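Local coordinates for glutamine amido transferase (Methylobacillus flagellatus, PDB 3M3P), which belongs to the glutamine amidotransferase family and folds as one chain around a mixed beta sheet flanked by helices, at residues M7-S12 against S50-M55; P84-C89 against A234-G239; L74-V79 against A96-G101; E135-H140 against Q174-M179. One frame throughout, in Å; residues are numbered along the deposited sequence.

Interaction 1. Residues M7-S12 against S50-M55; sequences MIIQFS and SGLAMM
Both Met-7 (selenomethionine, chi1 164°) and Leu-52 (chi1 174°) carry CG anti to the backbone N, and the two side chains therefore run alongside each other on one face of the sheet, Met-7 CG lying 3.7 Å from Leu-52 CD1. The same methyl receives Ile-9, whose CG1 comes within 3.8 Å of Leu-52 CD1, while Met-54 CG leans on Ile-9 CB. The other face holds Ile-8 and Ala-53; here Ile-8 CG2 meets Met-55 CG at 3.9 Å. Beyond the strand, Phe-11 turns its ring edge to the backbone, with CE2 3.3 Å from Met-55 O. Strands 7-10 and 51-54 are parallel neighbours, joined by four backbone hydrogen bonds of 2.8 to 3.0 Å: Met-7 N to Gly-51 O, Ala-53 N to Met-7 O, Ile-9 N to Ala-53 O and Met-55 N to Ile-9 O. Ile-8 turns its own peptide bonds outward to Gln-32 and Leu-34 of strand 31-35. Buried peptide groups are thus satisfied by the neighbouring strands, and what remains between the side chains across the contact is apolar packing of aliphatic carbon and selenomethionine, as suits the interior of a parallel sheet.

Interaction 2. Residues P84-C89 against A234-G239; sequences PVIGHC and ARWIKG
The indole of Trp-236 is clasped between Pro-84 and Ile-86, and apolar contact dominates. Ile-86 CG2 makes a CH-pi contact over one face, 3.7 Å from the centroid of the six-membered ring of Trp-236 and 14° off its normal; Ile-86 CB lies beside it, 3.6 Å from Trp-236 CE2. Pro-84 CG stands above the opposite face, toward the rim, and Pro-84 CB comes within 3.8 Å of Trp-236 CZ2. CG of Trp-236 is anti to the backbone N (chi1 -175°), which swings the indole off the helix and in toward the strand. Backbone oxygens also approach the indole: Pro-84 O lies at the ring edge, 3.3 Å from Trp-236 CZ2. Val-85 O is 3.2 Å from Trp-236 NE1. Just past the helix, Gly-239 O lies 3.3 Å from Pro-84 CD. Strand 85-88 leads into Cys-89, the N-cap of helix 90-98, a sharp turn consistent with the nucleophile elbow of this family. Helix 218-237 packs across the start of that strand; its Trp-236 also touches Ile-171 of strand 170-173 and Trp-127 of helix 122-128, and Arg-235 forms salt bridges with Glu-126 and Asp-168.

Interaction 3. Residues L74-V79 against A96-G101; sequences LIRDAV and AKAMGG
Arg-76 and Met-99 (selenomethionine) run alongside one another with opposite headings, Arg-76 CG lying 4.0 Å from Met-99 SE. Bent at chi3 (-75°), the arginine chain wraps over the end of the facing helix and presents its guanidinium edge to Ala-98 O. NH1 of Arg-76 donates to that oxygen at 3.2 Å, nearly straight at 165°, in the carbonyl plane and on a lone pair. Val-79, one turn on, meets Met-99 tip to tip: Val-79 CG2 is 3.9 Å from Met-99 SE, and Val-79 CG1 is equally far from Met-99 CE. Deeper in, Ile-75 is directed toward the facing helix, its CG2 3.5 Å from Ala-98 CB, a close fit made possible by the small side chain. Helix 90-98 ends in a Schellman motif, with Gly-101 N bonded to Ala-96 O (2.8 Å) and Gly-100, the C-prime residue at positive phi, bonded through N to Lys-97 O (3.0 Å). Helices 68-81 and 90-98 thus pack side against end; Ile-75 also reaches Leu-52 and Met-54 on strand 51-54, and Val-79 and Met-99 both touch Leu-166 of strand 161-166.

Interaction 4. Residues E135-H140 against Q174-M179; sequences ELFEWH and QCHIEM
His-176 NE2 lies 2.7 Å from water 2, which donates to Trp-139 O at 2.8 Å, so the imidazole is tied to strand 135-140 through one molecule. The ring's other nitrogen, His-176 ND1, donates to Glu-178 OE2 at 2.7 Å, meeting the carboxylate on its syn side. Bonds at both nitrogens fix the rotation of the ring. A direct backbone bond, His-176 N to Phe-137 O (2.9 Å, 169°), fixes the loop against the strand, and two further waters fill in the pairing: water 1 bridges Phe-137 N and, weakly, His-176 O, while water 3 accepts from Trp-139 N at 2.9 Å and donates to Gln-174 O at 2.8 Å. Gln-174, bent at chi2 (60°), places CG over the centre of the His-140 ring, a CH-pi contact 3.6 Å from the centroid; its amide is stacked but displaced toward the CG-ND1 side, planes 17° apart. Gln-174 OE1 is bonded by Gln-93, His-140 NE2 by Glu-110 and ND1 by Gln-142 O. Further along the loop, Met-179 (selenomethionine) crosses Phe-137 at about a right angle: its CG packs 3.7 Å from Phe-137 CD2, and its SE stands oblique to the ring in a Met-aromatic contact. Cys-175 CB packs on Leu-136 CB and also comes close to Glu-138 OE2. Cys-89 touches His-176, and with Glu-178 the three probably correspond to the family's Cys-His-Glu triad. Water-mediated bonds therefore combine with apolar and stacked side chains to hold the loop, and the histidine in it, in a defined position.

In the fold
From the N terminus, interaction 1 closes first, bringing strand 51-54 back beside strand 6-10 before any other contact opens. Interaction 3 then joins helices 68-81 and 90-98, on either side of strand 85-88 in sequence. Because that strand opens interaction 2, whose partner lies far along in helix 218-237, interactions 2 and 3 cross. Interaction 4 nests wholly inside the long loop closed by interaction 2, setting the 174-179 loop against strand 134-140. Interactions 1 and 2 share neighbouring strands of one sheet, with Leu-52 N to Pro-84 O a probable hydrogen bond; His-88 packs on Ile-177 and Glu-178, linking interactions 2 and 4.

Interaction 1. Residues M7-S12 against S50-M55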
loop_
_atom_site.group_PDB
_atom_site.type_symbol
_atom_site.label_atom_id
_atom_site.label_comp_id
_atom_site.label_asym_id
_atom_site.label_seq_id
_atom_site.Cartn_x
_atom_site.Cartn_y
_atom_site.Cartn_z
HETATM N N MSE A 7 -4.023 -7.581 -10.919
HETATM C CA MSE A 7 -5.283 -6.956 -10.576
HETATM C C MSE A 7 -5.026 -5.898 -9.521
HETATM O O MSE A 7 -4.407 -6.177 -8.518
HETATM C CB MSE A 7 -6.205 -8.015 -10.058
HETATM C CG MSE A 7 -7.411 -7.501 -9.316
HETATM SE SE MSE A 7 -8.868 -8.808 -8.871
HETATM C CE MSE A 7 -7.905 -10.265 -7.858
ATOM N N ILE A 8 -5.486 -4.692 -9.745
ATOM C CA ILE A 8 -5.328 -3.560 -8.832
ATOM C C ILE A 8 -6.710 -3.151 -8.348
ATOM O O ILE A 8 -7.591 -2.799 -9.143
ATOM C CB ILE A 8 -4.620 -2.326 -9.474
ATOM C CG1 ILE A 8 -3.265 -2.706 -10.065
ATOM C CG2 ILE A 8 -4.544 -1.200 -8.463
ATOM C CD1 ILE A 8 -2.477 -1.536 -10.661
ATOM N N ILE A 9 -6.912 -3.230 -7.048
ATOM C CA ILE A 9 -8.143 -2.810 -6.423
ATOM C C ILE A 9 -7.997 -1.369 -5.962
ATOM O O ILE A 9 -7.109 -1.019 -5.180
ATOM C CB ILE A 9 -8.491 -3.712 -5.187
ATOM C CG1 ILE A 9 -8.419 -5.207 -5.545
ATOM C CG2 ILE A 9 -9.854 -3.292 -4.561
ATOM C CD1 ILE A 9 -9.253 -5.629 -6.722
ATOM N N GLN A 10 -8.882 -0.543 -6.517
ATOM C CA GLN A 10 -8.943 0.869 -6.202
ATOM C C GLN A 10 -10.265 1.154 -5.490
ATOM O O GLN A 10 -11.292 0.519 -5.758
ATOM C CB GLN A 10 -8.826 1.619 -7.527
ATOM C CG GLN A 10 -8.624 3.122 -7.467
ATOM C CD GLN A 10 -8.116 3.712 -8.792
ATOM O OE1 GLN A 10 -7.337 3.077 -9.599
ATOM N NE2 GLN A 10 -8.493 4.947 -8.973
ATOM N N PHE A 11 -10.232 2.089 -4.540
ATOM C CA PHE A 11 -11.351 2.348 -3.632
ATOM C C PHE A 11 -11.971 3.717 -3.833
ATOM O O PHE A 11 -13.065 3.980 -3.324
ATOM C CB PHE A 11 -10.879 2.162 -2.219
ATOM C CG PHE A 11 -10.365 0.785 -1.954
ATOM C CD1 PHE A 11 -11.264 -0.257 -1.655
ATOM C CD2 PHE A 11 -9.018 0.511 -2.002
ATOM C CE1 PHE A 11 -10.805 -1.493 -1.392
ATOM C CE2 PHE A 11 -8.553 -0.793 -1.749
ATOM C CZ PHE A 11 -9.456 -1.744 -1.400
ATOM N N SER A 12 -11.322 4.559 -4.637
ATOM C CA SER A 12 -11.832 5.886 -4.978
ATOM C C SER A 12 -11.193 6.391 -6.276
ATOM O O SER A 12 -10.193 5.840 -6.764
ATOM C CB SER A 12 -11.554 6.918 -3.905
ATOM O OG SER A 12 -10.207 7.327 -3.964
ATOM N N SER A 50 -1.975 -12.402 -12.067
ATOM C CA SER A 50 -0.617 -12.791 -11.751
ATOM C C SER A 50 -0.207 -12.326 -10.323
ATOM O O SER A 50 0.743 -12.864 -9.722
ATOM C CB SER A 50 0.373 -12.237 -12.768
ATOM O OG SER A 50 0.286 -10.827 -12.853
ATOM N N GLY A 51 -0.902 -11.297 -9.834
ATOM C CA GLY A 51 -0.641 -10.695 -8.523
ATOM C C GLY A 51 -1.801 -9.742 -8.207
ATOM O O GLY A 51 -2.540 -9.406 -9.113
ATOM N N LEU A 52 -1.989 -9.400 -6.937
ATOM C CA LEU A 52 -3.085 -8.603 -6.456
ATOM C C LEU A 52 -2.504 -7.404 -5.735
ATOM O O LEU A 52 -1.738 -7.571 -4.796
ATOM C CB LEU A 52 -3.947 -9.414 -5.531
ATOM C CG LEU A 52 -5.072 -8.669 -4.834
ATOM C CD1 LEU A 52 -6.112 -8.264 -5.912
ATOM C CD2 LEU A 52 -5.784 -9.564 -3.821
ATOM N N ALA A 53 -2.819 -6.197 -6.145
ATOM C CA ALA A 53 -2.359 -4.971 -5.514
ATOM C C ALA A 53 -3.596 -4.236 -5.023
ATOM O O ALA A 53 -4.665 -4.268 -5.691
ATOM C CB ALA A 53 -1.595 -4.111 -6.480
HETATM N N MSE A 54 -3.512 -3.577 -3.863
HETATM C CA MSE A 54 -4.644 -2.777 -3.336
HETATM C C MSE A 54 -4.122 -1.441 -2.911
HETATM O O MSE A 54 -3.071 -1.353 -2.278
HETATM C CB MSE A 54 -5.261 -3.496 -2.125
HETATM C CG MSE A 54 -5.868 -4.879 -2.484
HETATM SE SE MSE A 54 -6.713 -5.765 -1.011
HETATM C CE MSE A 54 -5.053 -6.429 -0.151
HETATM N N MSE A 55 -4.798 -0.378 -3.302
HETATM C CA MSE A 55 -4.472 0.992 -2.960
HETATM C C MSE A 55 -5.140 1.412 -1.675
HETATM O O MSE A 55 -5.708 0.581 -0.945
HETATM C CB MSE A 55 -4.802 1.914 -4.142
HETATM C CG MSE A 55 -4.381 1.364 -5.517
HETATM SE SE MSE A 55 -2.492 0.734 -5.677
HETATM C CE MSE A 55 -1.569 2.341 -5.013
#

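Interaction 2. Residues P84-C89 against A234-G239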
loop_
_atom_site.group_PDB
_atom_site.type_symbol
_atom_site.label_atom_id
_atom_site.label_comp_id
_atom_site.label_asym_id
_atom_site.label_seq_id
_atom_site.Cartn_x
_atom_site.Cartn_y
_atom_site.Cartn_z
ATOM N N PRO A 84 0.952 -13.339 -5.278
ATOM C CA PRO A 84 1.429 -12.312 -4.369
ATOM C C PRO A 84 0.458 -11.153 -4.213
ATOM O O PRO A 84 -0.207 -10.742 -5.165
ATOM C CB PRO A 84 2.721 -11.841 -5.017
ATOM C CG PRO A 84 2.507 -12.048 -6.479
ATOM C CD PRO A 84 1.714 -13.309 -6.552
ATOM N N VAL A 85 0.447 -10.582 -3.011
ATOM C CA VAL A 85 -0.375 -9.432 -2.656
ATOM C C VAL A 85 0.496 -8.298 -2.202
ATOM O O VAL A 85 1.430 -8.487 -1.406
ATOM C CB VAL A 85 -1.431 -9.797 -1.549
ATOM C CG1 VAL A 85 -2.381 -8.603 -1.295
ATOM C CG2 VAL A 85 -2.235 -11.064 -1.924
ATOM N N ILE A 86 0.187 -7.087 -2.652
ATOM C CA ILE A 86 0.824 -5.863 -2.144
ATOM C C ILE A 86 -0.267 -4.894 -1.740
ATOM O O ILE A 86 -1.212 -4.658 -2.500
ATOM C CB ILE A 86 1.868 -5.256 -3.149
ATOM C CG1 ILE A 86 2.544 -4.036 -2.511
ATOM C CG2 ILE A 86 1.219 -4.912 -4.497
ATOM C CD1 ILE A 86 3.851 -3.564 -3.208
ATOM N N GLY A 87 -0.182 -4.302 -0.531
ATOM C CA GLY A 87 -1.209 -3.388 -0.055
ATOM C C GLY A 87 -0.638 -2.090 0.417
ATOM O O GLY A 87 0.373 -2.070 1.163
ATOM N N HIS A 88 -1.264 -1.010 -0.021
ATOM C CA HIS A 88 -0.848 0.350 0.261
ATOM C C HIS A 88 -1.935 1.001 1.179
ATOM O O HIS A 88 -3.055 1.160 0.735
ATOM C CB HIS A 88 -0.791 1.202 -1.051
ATOM C CG HIS A 88 0.119 0.690 -2.154
ATOM N ND1 HIS A 88 -0.220 -0.345 -3.006
ATOM C CD2 HIS A 88 1.345 1.116 -2.553
ATOM C CE1 HIS A 88 0.755 -0.489 -3.904
ATOM N NE2 HIS A 88 1.712 0.385 -3.644
ATOM N N CYS A 89 -1.580 1.404 2.407
ATOM C CA CYS A 89 -2.479 2.050 3.337
ATOM C C CYS A 89 -3.697 1.172 3.637
ATOM O O CYS A 89 -3.497 0.094 4.177
ATOM C CB CYS A 89 -2.783 3.432 2.812
ATOM S SG CYS A 89 -3.516 4.569 4.131
ATOM N N ALA A 234 10.275 -3.919 -7.434
ATOM C CA ALA A 234 11.121 -4.884 -8.131
ATOM C C ALA A 234 11.210 -6.200 -7.389
ATOM O O ALA A 234 11.181 -7.270 -8.007
ATOM C CB ALA A 234 12.525 -4.273 -8.386
ATOM N N ARG A 235 11.320 -6.169 -6.076
ATOM C CA ARG A 235 11.316 -7.421 -5.308
ATOM C C ARG A 235 9.960 -8.086 -5.413
ATOM O O ARG A 235 9.861 -9.289 -5.623
ATOM C CB ARG A 235 11.669 -7.156 -3.864
ATOM C CG ARG A 235 11.670 -8.360 -2.951
ATOM C CD ARG A 235 12.554 -9.512 -3.449
ATOM N NE ARG A 235 12.395 -10.639 -2.525
ATOM C CZ ARG A 235 11.400 -11.498 -2.626
ATOM N NH1 ARG A 235 10.540 -11.378 -3.630
ATOM N NH2 ARG A 235 11.261 -12.451 -1.754
ATOM N N TRP A 236 8.893 -7.319 -5.246
ATOM C CA TRP A 236 7.559 -7.890 -5.236
ATOM C C TRP A 236 7.177 -8.608 -6.533
ATOM O O TRP A 236 6.614 -9.702 -6.508
ATOM C CB TRP A 236 6.539 -6.777 -4.929
ATOM C CG TRP A 236 5.163 -7.352 -4.797
ATOM C CD1 TRP A 236 4.689 -8.017 -3.716
ATOM C CD2 TRP A 236 4.114 -7.326 -5.745
ATOM N NE1 TRP A 236 3.392 -8.435 -3.935
ATOM C CE2 TRP A 236 3.015 -8.009 -5.180
ATOM C CE3 TRP A 236 4.005 -6.818 -7.038
ATOM C CZ2 TRP A 236 1.820 -8.208 -5.881
ATOM C CZ3 TRP A 236 2.800 -6.976 -7.703
ATOM C CH2 TRP A 236 1.749 -7.661 -7.139
ATOM N N ILE A 237 7.545 -8.056 -7.684
ATOM C CA ILE A 237 7.169 -8.714 -8.935
ATOM C C ILE A 237 7.924 -10.006 -9.213
ATOM O O ILE A 237 7.509 -10.761 -10.063
ATOM C CB ILE A 237 7.265 -7.783 -10.168
ATOM C CG1 ILE A 237 8.676 -7.252 -10.426
ATOM C CG2 ILE A 237 6.267 -6.584 -10.018
ATOM C CD1 ILE A 237 8.868 -6.652 -11.862
ATOM N N LYS A 238 9.013 -10.252 -8.485
ATOM C CA LYS A 238 9.665 -11.576 -8.623
ATOM C C LYS A 238 8.665 -12.675 -8.267
ATOM O O LYS A 238 8.813 -13.809 -8.712
ATOM C CB LYS A 238 10.915 -11.629 -7.756
ATOM C CG LYS A 238 11.937 -10.641 -8.239
ATOM C CD LYS A 238 13.285 -10.862 -7.647
ATOM C CE LYS A 238 14.330 -10.047 -8.395
ATOM N NZ LYS A 238 15.429 -9.685 -7.436
ATOM N N GLY A 239 7.680 -12.402 -7.434
ATOM C CA GLY A 239 6.700 -13.372 -6.994
ATOM C C GLY A 239 5.493 -13.552 -7.911
ATOM O O GLY A 239 4.648 -14.391 -7.637
#

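Interaction 3. Residues L74-V79 against A96-G101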
loop_
_atom_site.group_PDB
_atom_site.type_symbol
_atom_site.label_atom_id
_atom_site.label_comp_id
_atom_site.label_asym_id
_atom_site.label_seq_id
_atom_site.Cartn_x
_atom_site.Cartn_y
_atom_site.Cartn_z
ATOM N N LEU A 74 -11.073 -13.287 -1.206
ATOM C CA LEU A 74 -10.158 -13.270 -2.336
ATOM C C LEU A 74 -8.695 -13.102 -1.914
ATOM O O LEU A 74 -7.815 -13.753 -2.454
ATOM C CB LEU A 74 -10.563 -12.161 -3.308
ATOM C CG LEU A 74 -9.873 -12.160 -4.660
ATOM C CD1 LEU A 74 -10.310 -13.457 -5.468
ATOM C CD2 LEU A 74 -10.252 -10.877 -5.386
ATOM N N ILE A 75 -8.449 -12.236 -0.930
ATOM C CA ILE A 75 -7.088 -12.076 -0.391
ATOM C C ILE A 75 -6.623 -13.386 0.217
ATOM O O ILE A 75 -5.508 -13.819 0.006
ATOM C CB ILE A 75 -7.039 -10.930 0.628
ATOM C CG1 ILE A 75 -7.321 -9.561 -0.006
ATOM C CG2 ILE A 75 -5.650 -10.925 1.315
ATOM C CD1 ILE A 75 -7.779 -8.542 1.026
ATOM N N ARG A 76 -7.466 -14.005 1.022
ATOM C CA ARG A 76 -7.137 -15.318 1.565
ATOM C C ARG A 76 -6.808 -16.308 0.489
ATOM O O ARG A 76 -5.838 -17.096 0.613
ATOM C CB ARG A 76 -8.212 -15.858 2.505
ATOM C CG ARG A 76 -8.241 -15.055 3.791
ATOM C CD ARG A 76 -9.066 -15.740 4.874
ATOM N NE ARG A 76 -10.430 -15.579 4.539
ATOM C CZ ARG A 76 -11.225 -14.574 4.918
ATOM N NH1 ARG A 76 -10.795 -13.637 5.698
ATOM N NH2 ARG A 76 -12.476 -14.541 4.480
ATOM N N ASP A 77 -7.599 -16.307 -0.588
ATOM C CA ASP A 77 -7.343 -17.229 -1.690
ATOM C C ASP A 77 -5.966 -16.930 -2.359
ATOM O O ASP A 77 -5.251 -17.852 -2.740
ATOM C CB ASP A 77 -8.437 -17.146 -2.746
ATOM C CG ASP A 77 -9.761 -17.723 -2.358
ATOM O OD1 ASP A 77 -9.876 -18.393 -1.295
ATOM O OD2 ASP A 77 -10.694 -17.515 -3.204
ATOM N N ALA A 78 -5.630 -15.641 -2.515
ATOM C CA ALA A 78 -4.340 -15.276 -3.093
ATOM C C ALA A 78 -3.220 -15.881 -2.226
ATOM O O ALA A 78 -2.277 -16.490 -2.740
ATOM C CB ALA A 78 -4.194 -13.770 -3.154
ATOM N N VAL A 79 -3.279 -15.681 -0.928
ATOM C CA VAL A 79 -2.232 -16.214 -0.041
ATOM C C VAL A 79 -2.180 -17.727 -0.126
ATOM O O VAL A 79 -1.105 -18.320 -0.272
ATOM C CB VAL A 79 -2.384 -15.648 1.399
ATOM C CG1 VAL A 79 -1.370 -16.279 2.380
ATOM C CG2 VAL A 79 -2.249 -14.138 1.400
ATOM N N ALA A 96 -3.819 -7.435 6.098
ATOM C CA ALA A 96 -3.659 -7.857 7.466
ATOM C C ALA A 96 -4.948 -8.410 8.030
ATOM O O ALA A 96 -4.953 -9.480 8.661
ATOM C CB ALA A 96 -3.172 -6.653 8.309
ATOM N N LYS A 97 -6.077 -7.715 7.812
ATOM C CA LYS A 97 -7.377 -8.172 8.337
ATOM C C LYS A 97 -7.781 -9.512 7.740
ATOM O O LYS A 97 -8.251 -10.380 8.472
ATOM C CB LYS A 97 -8.454 -7.111 8.091
ATOM C CG LYS A 97 -9.757 -7.462 8.775
ATOM C CD LYS A 97 -10.648 -6.252 9.159
ATOM C CE LYS A 97 -11.787 -6.737 10.103
ATOM N NZ LYS A 97 -12.809 -5.679 10.314
ATOM N N ALA A 98 -7.607 -9.671 6.424
ATOM C CA ALA A 98 -7.940 -10.933 5.758
ATOM C C ALA A 98 -7.203 -12.107 6.422
ATOM O O ALA A 98 -7.764 -13.184 6.542
ATOM C CB ALA A 98 -7.574 -10.883 4.292
HETATM N N MSE A 99 -5.958 -11.862 6.840
HETATM C CA MSE A 99 -5.125 -12.887 7.454
HETATM C C MSE A 99 -5.226 -12.987 8.947
HETATM O O MSE A 99 -4.444 -13.747 9.573
HETATM C CB MSE A 99 -3.686 -12.712 6.983
HETATM C CG MSE A 99 -3.585 -12.777 5.493
HETATM SE SE MSE A 99 -4.366 -14.354 4.612
HETATM C CE MSE A 99 -3.398 -15.664 5.600
ATOM N N GLY A 100 -6.174 -12.277 9.545
ATOM C CA GLY A 100 -6.472 -12.449 10.944
ATOM C C GLY A 100 -6.048 -11.307 11.836
ATOM O O GLY A 100 -6.254 -11.376 13.055
ATOM N N GLY A 101 -5.426 -10.286 11.285
ATOM C CA GLY A 101 -5.104 -9.106 12.026
ATOM C C GLY A 101 -6.334 -8.222 12.269
ATOM O O GLY A 101 -7.445 -8.434 11.748
#

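Interaction 4. Residues E135-H140 against Q174-M179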
loop_
_atom_site.group_PDB
_atom_site.type_symbol
_atom_site.label_atom_id
_atom_site.label_comp_id
_atom_site.label_asym_id
_atom_site.label_seq_id
_atom_site.Cartn_x
_atom_site.Cartn_y
_atom_site.Cartn_z
ATOM N N GLU A 135 12.167 8.008 4.953
ATOM C CA GLU A 135 11.071 8.956 5.079
ATOM C C GLU A 135 9.828 8.384 4.385
ATOM O O GLU A 135 9.867 7.942 3.256
ATOM C CB GLU A 135 11.481 10.305 4.447
ATOM C CG GLU A 135 10.251 11.262 4.341
ATOM C CD GLU A 135 10.678 12.654 3.980
ATOM O OE1 GLU A 135 10.574 12.961 2.777
ATOM O OE2 GLU A 135 11.099 13.412 4.846
ATOM N N LEU A 136 8.707 8.383 5.100
ATOM C CA LEU A 136 7.441 7.838 4.614
ATOM C C LEU A 136 6.424 8.939 4.365
ATOM O O LEU A 136 6.408 9.946 5.089
ATOM C CB LEU A 136 6.837 6.853 5.602
ATOM C CG LEU A 136 7.798 5.800 6.247
ATOM C CD1 LEU A 136 7.027 4.806 7.105
ATOM C CD2 LEU A 136 8.554 5.079 5.159
ATOM N N PHE A 137 5.580 8.771 3.372
ATOM C CA PHE A 137 4.393 9.605 3.190
ATOM C C PHE A 137 3.199 8.918 3.823
ATOM O O PHE A 137 2.877 7.785 3.493
ATOM C CB PHE A 137 4.071 9.900 1.720
ATOM C CG PHE A 137 2.985 10.951 1.599
ATOM C CD1 PHE A 137 3.280 12.263 1.825
ATOM C CD2 PHE A 137 1.661 10.577 1.409
ATOM C CE1 PHE A 137 2.279 13.235 1.725
ATOM C CE2 PHE A 137 0.658 11.527 1.343
ATOM C CZ PHE A 137 0.950 12.852 1.518
ATOM N N GLU A 138 2.550 9.633 4.722
ATOM C CA GLU A 138 1.439 9.111 5.517
ATOM C C GLU A 138 0.186 9.948 5.381
ATOM O O GLU A 138 0.271 11.175 5.324
ATOM C CB GLU A 138 1.839 9.139 6.996
ATOM C CG GLU A 138 3.054 8.240 7.387
ATOM C CD GLU A 138 2.813 6.772 7.367
ATOM O OE1 GLU A 138 1.697 6.287 7.093
ATOM O OE2 GLU A 138 3.878 6.102 7.615
ATOM N N TRP A 139 -0.967 9.297 5.462
ATOM C CA TRP A 139 -2.243 10.015 5.636
ATOM C C TRP A 139 -3.252 9.006 6.166
ATOM O O TRP A 139 -4.032 8.423 5.441
ATOM C CB TRP A 139 -2.675 10.726 4.355
ATOM C CG TRP A 139 -3.768 11.736 4.555
ATOM C CD1 TRP A 139 -4.851 11.659 5.412
ATOM C CD2 TRP A 139 -3.918 12.952 3.846
ATOM N NE1 TRP A 139 -5.627 12.775 5.275
ATOM C CE2 TRP A 139 -5.074 13.591 4.324
ATOM C CE3 TRP A 139 -3.155 13.573 2.847
ATOM C CZ2 TRP A 139 -5.535 14.807 3.787
ATOM C CZ3 TRP A 139 -3.610 14.797 2.323
ATOM C CH2 TRP A 139 -4.785 15.386 2.797
ATOM N N HIS A 140 -3.169 8.751 7.477
ATOM C CA HIS A 140 -3.967 7.686 8.093
ATOM C C HIS A 140 -4.283 7.955 9.529
ATOM O O HIS A 140 -3.545 8.627 10.237
ATOM C CB HIS A 140 -3.275 6.305 7.984
ATOM C CG HIS A 140 -2.123 6.139 8.900
ATOM N ND1 HIS A 140 -2.189 5.413 10.083
ATOM C CD2 HIS A 140 -0.859 6.628 8.806
ATOM C CE1 HIS A 140 -1.012 5.511 10.688
ATOM N NE2 HIS A 140 -0.189 6.221 9.921
ATOM N N GLN A 174 1.545 0.673 5.765
ATOM C CA GLN A 174 0.654 1.719 6.263
ATOM C C GLN A 174 0.820 2.996 5.509
ATOM O O GLN A 174 -0.125 3.773 5.357
ATOM C CB GLN A 174 0.839 1.903 7.770
ATOM C CG GLN A 174 -0.187 2.841 8.402
ATOM C CD GLN A 174 -1.585 2.338 8.219
ATOM O OE1 GLN A 174 -2.054 1.389 8.895
ATOM N NE2 GLN A 174 -2.334 3.004 7.304
ATOM N N CYS A 175 2.038 3.290 5.106
ATOM C CA CYS A 175 2.399 4.455 4.351
ATOM C C CYS A 175 2.070 4.252 2.862
ATOM O O CYS A 175 1.661 3.159 2.447
ATOM C CB CYS A 175 3.895 4.717 4.524
ATOM S SG CYS A 175 4.972 3.378 4.017
ATOM N N HIS A 176 2.238 5.318 2.066
ATOM C CA HIS A 176 1.992 5.333 0.653
ATOM C C HIS A 176 3.333 5.336 -0.059
ATOM O O HIS A 176 3.946 6.404 -0.231
ATOM C CB HIS A 176 1.232 6.595 0.250
ATOM C CG HIS A 176 -0.190 6.643 0.706
ATOM N ND1 HIS A 176 -1.208 6.100 -0.058
ATOM C CD2 HIS A 176 -0.769 7.221 1.784
ATOM C CE1 HIS A 176 -2.367 6.318 0.559
ATOM N NE2 HIS A 176 -2.124 6.971 1.689
ATOM N N ILE A 177 3.755 4.177 -0.523
ATOM C CA ILE A 177 4.992 4.124 -1.297
ATOM C C ILE A 177 4.758 4.420 -2.776
ATOM O O ILE A 177 5.726 4.548 -3.549
ATOM C CB ILE A 177 5.763 2.793 -1.173
ATOM C CG1 ILE A 177 5.028 1.591 -1.712
ATOM C CG2 ILE A 177 6.196 2.575 0.349
ATOM C CD1 ILE A 177 5.956 0.350 -1.877
ATOM N N GLU A 178 3.480 4.622 -3.147
ATOM C CA GLU A 178 3.094 4.894 -4.559
ATOM C C GLU A 178 3.076 6.376 -4.965
ATOM O O GLU A 178 2.815 6.711 -6.129
ATOM C CB GLU A 178 1.734 4.309 -4.869
ATOM C CG GLU A 178 0.557 5.061 -4.400
ATOM C CD GLU A 178 0.240 4.945 -2.953
ATOM O OE1 GLU A 178 1.002 4.417 -2.081
ATOM O OE2 GLU A 178 -0.917 5.402 -2.643
HETATM N N MSE A 179 3.432 7.264 -4.075
HETATM C CA MSE A 179 3.209 8.665 -4.337
HETATM C C MSE A 179 4.042 9.230 -5.454
HETATM O O MSE A 179 5.219 8.925 -5.644
HETATM C CB MSE A 179 3.475 9.550 -3.098
HETATM C CG MSE A 179 2.636 9.193 -1.847
HETATM SE SE MSE A 179 0.703 9.029 -2.219
HETATM C CE MSE A 179 0.246 10.880 -2.600
HETATM O O HOH W 1 5.897 6.317 1.816
HETATM O O HOH W 2 -4.303 8.256 2.684
HETATM O O HOH W 3 -1.004 6.443 5.244
#